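Local structure of RNA N6-adenosine-methyltransferase METTL16 (Homo sapiens, 6M1U) at residues S60-A65 / L109-I114; I4-L9 / Y144-I149; E29-V34 / I114-E119. The protein catalyses N6-methylation of adenosine in RNA, including U6 small nuclear RNA, and is represented here by its vertebrate conserved region. All blocks are in the same frame, centred on the assembly; numbering follows the deposited sequence.

Interaction 1 (S60-A65 / L109-I114); sequences SLFLTA and LFKCLI
Leu63 is a bump that crosses to the partner strand: its CD2 drops beside the chain of Ile114, 3.5 Å from CG1 and equally close to CD1, while its CG lies against Cys112 CB. Wedging CG between the backbone N and the carbonyl carbon (chi1 78°) turns that branch diagonally over the partner strand, into the dip between Cys112 and Ile114. On the same face of the sheet Ala65 offers the reverse shape. Its small CB makes a shallow hollow, and the ring of Phe110 leans into it with CE2 and CZ, CE2 coming to 3.4 Å from that CB; the Cys112 sulfur lies in the plane of the same ring, at its edge. Leu61 and Ile114 meet more loosely, CB to CB at 4.2 Å.

The other face carries Phe62, Thr64, Lys111 and Leu113. The Phe62 ring lies back over the neighbouring strand: Cys112 O sits 4.0 Å above its plane, offset toward the rim, Leu113 CD1 comes in at the edge, and Lys111 CB is 3.9 Å from Phe62 CZ.

Underneath runs a regular antiparallel pairing, the axes at 167°. Leu61–Ile114, Leu63–Cys112 and Ala65–Phe110 are the hydrogen-bonded pairs, two bonds each; Leu63 N to Cys112 O, 2.8 Å, is nearly linear at 165°. Phe62–Leu113 and Thr64–Lys111 are the non-hydrogen-bonded pairs between them.

Strand 58-67 pairs on its other side with strand 48-52, and strand 108-119 with 122-131, where Glu131 forms a salt bridge with Lys111. The Leu63 and Phe110 face is roofed by two helices: helix 30-44 presses Ile38 on Leu61 and Ile114, and helix 136-153 sets Leu141 on Leu63 and Phe110.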
loop_
_atom_site.group_PDB
_atom_site.type_symbol
_atom_site.label_atom_id
_atom_site.label_comp_id
_atom_site.label_asym_id
_atom_site.label_seq_id
_atom_site.Cartn_x
_atom_site.Cartn_y
_atom_site.Cartn_z
ATOM N N SER A 60 0.366 -9.682 0.082
ATOM C CA SER A 60 1.657 -9.037 -0.124
ATOM C C SER A 60 1.807 -8.538 -1.553
ATOM O O SER A 60 1.494 -9.256 -2.510
ATOM C CB SER A 60 2.816 -9.989 0.176
ATOM O OG SER A 60 2.666 -10.572 1.455
ATOM N N LEU A 61 2.327 -7.320 -1.686
ATOM C CA LEU A 61 2.821 -6.791 -2.946
ATOM C C LEU A 61 4.338 -6.721 -2.915
ATOM O O LEU A 61 4.910 -6.234 -1.941
ATOM C CB LEU A 61 2.318 -5.387 -3.180
ATOM C CG LEU A 61 0.842 -5.317 -3.336
ATOM C CD1 LEU A 61 0.529 -3.838 -3.476
ATOM C CD2 LEU A 61 0.539 -6.125 -4.579
ATOM N N PHE A 62 4.986 -7.175 -3.976
ATOM C CA PHE A 62 6.380 -6.834 -4.214
ATOM C C PHE A 62 6.412 -5.720 -5.250
ATOM O O PHE A 62 5.773 -5.834 -6.306
ATOM C CB PHE A 62 7.199 -8.030 -4.705
ATOM C CG PHE A 62 8.670 -7.753 -4.760
ATOM C CD1 PHE A 62 9.250 -7.194 -5.886
ATOM C CD2 PHE A 62 9.477 -8.011 -3.665
ATOM C CE1 PHE A 62 10.600 -6.924 -5.916
ATOM C CE2 PHE A 62 10.836 -7.722 -3.699
ATOM C CZ PHE A 62 11.388 -7.193 -4.819
ATOM N N LEU A 63 7.123 -4.635 -4.950
ATOM C CA LEU A 63 7.098 -3.501 -5.857
ATOM C C LEU A 63 8.508 -3.013 -6.160
ATOM O O LEU A 63 9.440 -3.172 -5.372
ATOM C CB LEU A 63 6.229 -2.352 -5.325
ATOM C CG LEU A 63 6.900 -1.533 -4.257
ATOM C CD1 LEU A 63 7.347 -0.199 -4.818
ATOM C CD2 LEU A 63 5.950 -1.355 -3.119
ATOM N N THR A 64 8.640 -2.427 -7.339
ATOM C CA THR A 64 9.901 -1.942 -7.877
ATOM C C THR A 64 9.639 -0.516 -8.323
ATOM O O THR A 64 8.903 -0.302 -9.292
ATOM C CB THR A 64 10.354 -2.810 -9.050
ATOM O OG1 THR A 64 10.671 -4.119 -8.575
ATOM C CG2 THR A 64 11.560 -2.234 -9.694
ATOM N N ALA A 65 10.194 0.454 -7.603
ATOM C CA ALA A 65 10.128 1.851 -8.004
ATOM C C ALA A 65 11.514 2.306 -8.439
ATOM O O ALA A 65 12.518 1.645 -8.164
ATOM C CB ALA A 65 9.594 2.735 -6.877
ATOM N N LEU A 109 17.113 1.900 -9.107
ATOM C CA LEU A 109 15.883 1.127 -8.799
ATOM C C LEU A 109 15.853 0.657 -7.343
ATOM O O LEU A 109 16.871 0.119 -6.877
ATOM C CB LEU A 109 15.845 -0.073 -9.748
ATOM C CG LEU A 109 14.474 -0.707 -9.962
ATOM C CD1 LEU A 109 13.758 -0.053 -11.132
ATOM C CD2 LEU A 109 14.607 -2.204 -10.190
ATOM N N PHE A 110 14.724 0.868 -6.658
ATOM C CA PHE A 110 14.582 0.341 -5.307
ATOM C C PHE A 110 13.378 -0.587 -5.217
ATOM O O PHE A 110 12.474 -0.562 -6.056
ATOM C CB PHE A 110 14.554 1.450 -4.222
ATOM C CG PHE A 110 13.266 2.191 -4.098
ATOM C CD1 PHE A 110 12.293 1.772 -3.215
ATOM C CD2 PHE A 110 13.055 3.355 -4.802
ATOM C CE1 PHE A 110 11.107 2.470 -3.081
ATOM C CE2 PHE A 110 11.871 4.070 -4.667
ATOM C CZ PHE A 110 10.897 3.625 -3.810
ATOM N N LYS A 111 13.412 -1.436 -4.187
ATOM C CA LYS A 111 12.568 -2.622 -4.083
ATOM C C LYS A 111 11.984 -2.767 -2.685
ATOM O O LYS A 111 12.719 -2.666 -1.697
ATOM C CB LYS A 111 13.385 -3.870 -4.423
ATOM C CG LYS A 111 14.026 -3.809 -5.763
ATOM C CD LYS A 111 14.547 -5.158 -6.138
ATOM C CE LYS A 111 15.105 -5.170 -7.564
ATOM N NZ LYS A 111 15.972 -6.349 -7.719
ATOM N N CYS A 112 10.673 -3.040 -2.606
ATOM C CA CYS A 112 9.926 -3.072 -1.349
ATOM C C CYS A 112 8.881 -4.165 -1.362
ATOM O O CYS A 112 8.239 -4.422 -2.385
ATOM C CB CYS A 112 9.151 -1.790 -1.053
ATOM S SG CYS A 112 10.161 -0.364 -0.902
ATOM N N LEU A 113 8.666 -4.744 -0.185
ATOM C CA LEU A 113 7.561 -5.649 0.071
ATOM C C LEU A 113 6.510 -4.952 0.934
ATOM O O LEU A 113 6.770 -4.630 2.104
ATOM C CB LEU A 113 8.071 -6.906 0.760
ATOM C CG LEU A 113 7.009 -7.976 0.880
ATOM C CD1 LEU A 113 6.664 -8.481 -0.535
ATOM C CD2 LEU A 113 7.567 -9.067 1.794
ATOM N N ILE A 114 5.318 -4.743 0.372
ATOM C CA ILE A 114 4.166 -4.301 1.160
ATOM C C ILE A 114 3.386 -5.533 1.594
ATOM O O ILE A 114 2.969 -6.337 0.745
ATOM C CB ILE A 114 3.256 -3.337 0.381
ATOM C CG1 ILE A 114 4.061 -2.233 -0.321
ATOM C CG2 ILE A 114 2.269 -2.696 1.333
ATOM C CD1 ILE A 114 3.195 -1.149 -0.957
#

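Interaction 2 (I4-L9 / Y144-I149); sequences ITFVVL and YIRNQI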
loop_
_atom_site.group_PDB
_atom_site.type_symbol
_atom_site.label_atom_id
_atom_site.label_comp_id
_atom_site.label_asym_id
_atom_site.label_seq_id
_atom_site.Cartn_x
_atom_site.Cartn_y
_atom_site.Cartn_z
ATOM N N ILE A 4 8.515 0.054 8.094
ATOM C CA ILE A 4 7.552 1.116 8.328
ATOM C C ILE A 4 6.166 0.504 8.370
ATOM O O ILE A 4 5.854 -0.420 7.603
ATOM C CB ILE A 4 7.589 2.180 7.223
ATOM C CG1 ILE A 4 8.987 2.616 6.872
ATOM C CG2 ILE A 4 6.768 3.398 7.628
ATOM C CD1 ILE A 4 8.943 3.372 5.556
ATOM N N THR A 5 5.304 1.042 9.231
ATOM C CA THR A 5 3.935 0.560 9.274
ATOM C C THR A 5 2.958 1.718 9.365
ATOM O O THR A 5 3.330 2.857 9.646
ATOM C CB THR A 5 3.705 -0.377 10.443
ATOM O OG1 THR A 5 4.039 0.319 11.639
ATOM C CG2 THR A 5 4.581 -1.595 10.301
ATOM N N PHE A 6 1.695 1.406 9.084
ATOM C CA PHE A 6 0.578 2.289 9.369
ATOM C C PHE A 6 -0.696 1.462 9.318
ATOM O O PHE A 6 -0.864 0.640 8.416
ATOM C CB PHE A 6 0.526 3.490 8.403
ATOM C CG PHE A 6 0.004 3.176 7.021
ATOM C CD1 PHE A 6 0.881 2.877 5.985
ATOM C CD2 PHE A 6 -1.353 3.231 6.744
ATOM C CE1 PHE A 6 0.413 2.610 4.706
ATOM C CE2 PHE A 6 -1.826 2.947 5.459
ATOM C CZ PHE A 6 -0.939 2.642 4.442
ATOM N N VAL A 7 -1.565 1.667 10.301
ATOM C CA VAL A 7 -2.847 0.975 10.391
ATOM C C VAL A 7 -3.820 1.594 9.393
ATOM O O VAL A 7 -3.778 2.798 9.130
ATOM C CB VAL A 7 -3.413 1.070 11.827
ATOM C CG1 VAL A 7 -4.899 0.775 11.842
ATOM C CG2 VAL A 7 -2.691 0.133 12.779
ATOM N N VAL A 8 -4.680 0.774 8.801
ATOM C CA VAL A 8 -5.944 1.237 8.249
ATOM C C VAL A 8 -7.040 0.773 9.200
ATOM O O VAL A 8 -7.220 -0.434 9.413
ATOM C CB VAL A 8 -6.181 0.700 6.832
ATOM C CG1 VAL A 8 -7.547 1.103 6.365
ATOM C CG2 VAL A 8 -5.155 1.240 5.871
ATOM N N LEU A 9 -7.761 1.725 9.786
ATOM C CA LEU A 9 -8.813 1.396 10.745
ATOM C C LEU A 9 -9.975 0.641 10.085
ATOM O O LEU A 9 -10.325 0.883 8.921
ATOM C CB LEU A 9 -9.338 2.671 11.423
ATOM C CG LEU A 9 -8.489 3.267 12.548
ATOM C CD1 LEU A 9 -9.021 4.619 12.982
ATOM C CD2 LEU A 9 -8.430 2.292 13.710
ATOM N N TYR A 144 3.249 8.712 0.997
ATOM C CA TYR A 144 2.394 9.064 -0.129
ATOM C C TYR A 144 1.202 8.129 -0.213
ATOM O O TYR A 144 0.056 8.586 -0.295
ATOM C CB TYR A 144 3.172 9.054 -1.436
ATOM C CG TYR A 144 2.260 9.219 -2.630
ATOM C CD1 TYR A 144 1.716 10.458 -2.945
ATOM C CD2 TYR A 144 1.931 8.130 -3.437
ATOM C CE1 TYR A 144 0.866 10.614 -4.034
ATOM C CE2 TYR A 144 1.078 8.270 -4.515
ATOM C CZ TYR A 144 0.548 9.516 -4.818
ATOM O OH TYR A 144 -0.305 9.654 -5.903
ATOM N N ILE A 145 1.452 6.813 -0.165
ATOM C CA ILE A 145 0.373 5.833 -0.309
ATOM C C ILE A 145 -0.693 6.044 0.760
ATOM O O ILE A 145 -1.879 6.216 0.455
ATOM C CB ILE A 145 0.937 4.403 -0.256
ATOM C CG1 ILE A 145 1.751 4.107 -1.526
ATOM C CG2 ILE A 145 -0.211 3.392 -0.006
ATOM C CD1 ILE A 145 2.758 2.950 -1.396
ATOM N N ARG A 146 -0.284 6.010 2.030
ATOM C CA ARG A 146 -1.203 6.255 3.133
ATOM C C ARG A 146 -1.941 7.573 2.954
ATOM O O ARG A 146 -3.131 7.673 3.270
ATOM C CB ARG A 146 -0.427 6.230 4.447
ATOM C CG ARG A 146 -1.256 6.446 5.688
ATOM C CD ARG A 146 -0.374 6.322 6.909
ATOM N NE ARG A 146 -1.115 6.497 8.153
ATOM C CZ ARG A 146 -0.599 6.244 9.353
ATOM N NH1 ARG A 146 0.656 5.799 9.437
ATOM N NH2 ARG A 146 -1.325 6.430 10.456
ATOM N N ASN A 147 -1.262 8.591 2.415
ATOM C CA ASN A 147 -1.952 9.841 2.116
ATOM C C ASN A 147 -2.981 9.629 1.021
ATOM O O ASN A 147 -4.132 10.062 1.147
ATOM C CB ASN A 147 -0.951 10.935 1.732
ATOM C CG ASN A 147 -0.335 11.636 2.964
ATOM O OD1 ASN A 147 -0.506 11.194 4.120
ATOM N ND2 ASN A 147 0.388 12.730 2.717
ATOM N N GLN A 148 -2.606 8.901 -0.026
ATOM C CA GLN A 148 -3.549 8.636 -1.106
ATOM C C GLN A 148 -4.769 7.879 -0.592
ATOM O O GLN A 148 -5.895 8.154 -1.024
ATOM C CB GLN A 148 -2.858 7.868 -2.235
ATOM C CG GLN A 148 -3.414 8.205 -3.608
ATOM C CD GLN A 148 -3.317 9.689 -3.933
ATOM O OE1 GLN A 148 -2.229 10.234 -4.068
ATOM N NE2 GLN A 148 -4.463 10.346 -4.054
ATOM N N ILE A 149 -4.571 6.939 0.345
ATOM C CA ILE A 149 -5.700 6.182 0.890
ATOM C C ILE A 149 -6.723 7.123 1.487
ATOM O O ILE A 149 -7.928 7.000 1.236
ATOM C CB ILE A 149 -5.250 5.152 1.942
ATOM C CG1 ILE A 149 -4.755 3.864 1.278
ATOM C CG2 ILE A 149 -6.401 4.859 2.912
ATOM C CD1 ILE A 149 -4.365 2.789 2.289
#
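Phe6 lays its ring flat along the aliphatic arm of Arg146. The methylenes cover one face of the ring: Arg146 CB stands 3.5 Å from the ring centroid and only 8° off the ring normal, a CH-pi contact, and CG follows toward the rim, 3.4 Å from Phe6 CD2. The two side chains slide past each other in opposite directions, the ring pointing in toward the helix while the arginine runs out toward the strand. Arg146 can do this because its chain is fully extended, with CG anti to the backbone N (chi1 -179°) and no kink before NE. The guanidinium is modelled over Phe6 CB, but too close to be trusted, so its exact place is doubtful.

Ile149, one helical turn on, supplies the second support. Its CD1 reaches the edge of the Phe6 ring, near the ring plane and 4.0 Å from CZ. The same methyl meets Val8 CG2 tip to tip, also at 4.0 Å, and so links Phe6 and Val8. With a serine at Phe6, the Arg146 methylenes would probably lose the flat surface they lie on, and Ile149 CD1 would face a gap where the ring edge had been.

Around this core, Cys142 of the same helix and Val125 of strand 122-131 also touch the Phe6 side chain, and strand 4-8 is hydrogen-bonded to strand 122-131. Strand and helix run almost parallel, 9° apart, with their axes 10.3 Å from each other. This is the usual spacing of a two-layer alpha/beta sandwich: the C-terminal helix lies along one face of the antiparallel sheet, here beneath its outermost N-terminal strand, in an arrangement consistent with a KA1-like domain.

Interaction 3 (E29-V34 / I114-E119); sequences EGIVVV and INVKKE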
loop_
_atom_site.group_PDB
_atom_site.type_symbol
_atom_site.label_atom_id
_atom_site.label_comp_id
_atom_site.label_asym_id
_atom_site.label_seq_id
_atom_site.Cartn_x
_atom_site.Cartn_y
_atom_site.Cartn_z
ATOM N N GLU A 29 -12.737 -9.746 1.540
ATOM C CA GLU A 29 -12.055 -9.518 2.842
ATOM C C GLU A 29 -11.659 -8.044 2.951
ATOM O O GLU A 29 -11.673 -7.354 1.919
ATOM C CB GLU A 29 -10.822 -10.413 2.956
ATOM C CG GLU A 29 -11.113 -11.766 3.577
ATOM C CD GLU A 29 -10.602 -11.925 4.997
ATOM O OE1 GLU A 29 -11.382 -11.674 5.936
ATOM O OE2 GLU A 29 -9.427 -12.302 5.160
ATOM N N GLY A 30 -11.306 -7.595 4.157
ATOM C CA GLY A 30 -10.925 -6.187 4.385
ATOM C C GLY A 30 -9.513 -5.892 3.918
ATOM O O GLY A 30 -9.311 -4.835 3.297
ATOM N N ILE A 31 -8.570 -6.794 4.203
ATOM C CA ILE A 31 -7.146 -6.592 3.803
ATOM C C ILE A 31 -7.024 -6.731 2.282
ATOM O O ILE A 31 -6.147 -6.071 1.703
ATOM C CB ILE A 31 -6.211 -7.559 4.553
ATOM C CG1 ILE A 31 -6.517 -9.022 4.228
ATOM C CG2 ILE A 31 -6.257 -7.299 6.049
ATOM C CD1 ILE A 31 -5.744 -10.003 5.074
ATOM N N VAL A 32 -7.871 -7.558 1.665
ATOM C CA VAL A 32 -7.829 -7.742 0.185
ATOM C C VAL A 32 -8.265 -6.428 -0.467
ATOM O O VAL A 32 -7.572 -5.961 -1.384
ATOM C CB VAL A 32 -8.730 -8.904 -0.267
ATOM C CG1 VAL A 32 -9.018 -8.835 -1.757
ATOM C CG2 VAL A 32 -8.135 -10.252 0.101
ATOM N N VAL A 33 -9.380 -5.867 0.003
ATOM C CA VAL A 33 -9.905 -4.585 -0.546
ATOM C C VAL A 33 -8.786 -3.544 -0.491
ATOM O O VAL A 33 -8.441 -2.996 -1.549
ATOM C CB VAL A 33 -11.143 -4.113 0.239
ATOM C CG1 VAL A 33 -11.365 -2.618 0.091
ATOM C CG2 VAL A 33 -12.388 -4.882 -0.165
ATOM N N VAL A 34 -8.248 -3.303 0.706
ATOM C CA VAL A 34 -7.157 -2.307 0.912
ATOM C C VAL A 34 -6.040 -2.561 -0.101
ATOM O O VAL A 34 -5.651 -1.610 -0.797
ATOM C CB VAL A 34 -6.619 -2.367 2.353
ATOM C CG1 VAL A 34 -5.354 -1.542 2.516
ATOM C CG2 VAL A 34 -7.671 -1.944 3.364
ATOM N N ILE A 114 5.318 -4.743 0.372
ATOM C CA ILE A 114 4.166 -4.301 1.160
ATOM C C ILE A 114 3.386 -5.533 1.594
ATOM O O ILE A 114 2.969 -6.337 0.745
ATOM C CB ILE A 114 3.256 -3.337 0.381
ATOM C CG1 ILE A 114 4.061 -2.233 -0.321
ATOM C CG2 ILE A 114 2.269 -2.696 1.333
ATOM C CD1 ILE A 114 3.195 -1.149 -0.957
ATOM N N ASN A 115 3.227 -5.691 2.916
ATOM C CA ASN A 115 2.280 -6.631 3.511
ATOM C C ASN A 115 1.056 -5.870 4.005
ATOM O O ASN A 115 1.183 -4.819 4.644
ATOM C CB ASN A 115 2.890 -7.405 4.682
ATOM C CG ASN A 115 3.999 -8.336 4.251
ATOM O OD1 ASN A 115 4.148 -8.604 3.074
ATOM N ND2 ASN A 115 4.777 -8.839 5.202
ATOM N N VAL A 116 -0.127 -6.388 3.714
ATOM C CA VAL A 116 -1.356 -5.863 4.297
ATOM C C VAL A 116 -1.898 -6.957 5.201
ATOM O O VAL A 116 -2.393 -7.979 4.717
ATOM C CB VAL A 116 -2.372 -5.438 3.228
ATOM C CG1 VAL A 116 -3.560 -4.807 3.898
ATOM C CG2 VAL A 116 -1.724 -4.461 2.239
ATOM N N LYS A 117 -1.670 -6.812 6.507
ATOM C CA LYS A 117 -2.071 -7.882 7.458
ATOM C C LYS A 117 -3.194 -7.402 8.377
ATOM O O LYS A 117 -3.266 -6.192 8.654
ATOM C CB LYS A 117 -0.864 -8.345 8.278
ATOM C CG LYS A 117 0.448 -7.645 7.956
ATOM C CD LYS A 117 1.453 -7.720 9.083
ATOM C CE LYS A 117 2.181 -9.044 9.141
ATOM N NZ LYS A 117 3.120 -9.101 10.285
ATOM N N LYS A 118 -4.083 -8.345 8.679
ATOM C CA LYS A 118 -5.253 -8.090 9.536
ATOM C C LYS A 118 -4.736 -8.224 10.948
ATOM O O LYS A 118 -4.417 -9.325 11.348
ATOM C CB LYS A 118 -6.335 -9.141 9.301
ATOM C CG LYS A 118 -7.619 -8.935 10.083
ATOM C CD LYS A 118 -8.673 -9.975 9.778
ATOM C CE LYS A 118 -9.939 -9.774 10.580
ATOM N NZ LYS A 118 -10.971 -10.795 10.280
ATOM N N GLU A 119 -4.625 -7.092 11.612
ATOM C CA GLU A 119 -4.119 -7.044 12.990
ATOM C C GLU A 119 -5.287 -6.514 13.798
ATOM O O GLU A 119 -5.884 -5.541 13.329
ATOM C CB GLU A 119 -2.929 -6.095 13.034
ATOM C CG GLU A 119 -2.273 -5.982 14.387
ATOM C CD GLU A 119 -1.972 -4.542 14.744
ATOM O OE1 GLU A 119 -2.861 -3.707 14.578
ATOM O OE2 GLU A 119 -0.851 -4.261 15.171
#
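Val116 and Lys118 of the strand pack against Ile31 and Val34 at the start of helix 30-44, a helix-on-sheet contact of the alpha/beta sandwich in which the two segments run at 151° with axes 8.0 Å apart. Along the strand, Ile114 comes first and turns its side chain to a later turn of the same helix, at Leu42. Asn115 takes the other face, where its OD1 is hydrogen-bonded to Ser60 OG.

Val116 is the centre of the contact. With CG1 anti to the backbone N (chi1 -175°), that methyl meets two residues a turn apart on the helix: it lies 3.9 Å from Ile31 CB and 4.0 Å from Val34 CG1, and it also rests on the carbonyl oxygen of Ile31. Met13 of helix 10-20 touches both Ile31 and Val34 and extends the apolar cluster.

Lys117 points away from the helix and spends its charge on a salt bridge with Glu126 of strand 122-131. At Lys118 the strand returns to Ile31, whose CG2 methyl sits 3.6 Å from Lys118 N and 3.7 Å from Lys118 CB. Beyond CB the lysine stretches out straight toward the exposed N-cap residue Glu29, without closing a salt bridge: Lys118 NZ stops 4.5 Å from Glu29 OE1.

In the fold
From the N terminus, strand 4-8 comes first and meets helix 136-153 near the C terminus, so interaction 2 closes the outermost loop. Segment 29-34 opens the next, closed by interaction 3 at 114-119. Inside that lies interaction 1, where 60-65 pairs with 109-114 across a partly unmodelled connection. The loops nest and none cross; interactions 1 and 3 follow each other on strand 108-119 and share Ile114. That residue also ties in interaction 2, its CD1 packing on Ile145 CD1, while Val8 meets Val34. Interaction 1 joins two neighbouring strands of the sheet, and the other two lay helices 30-44 and 136-153 against the same face of it.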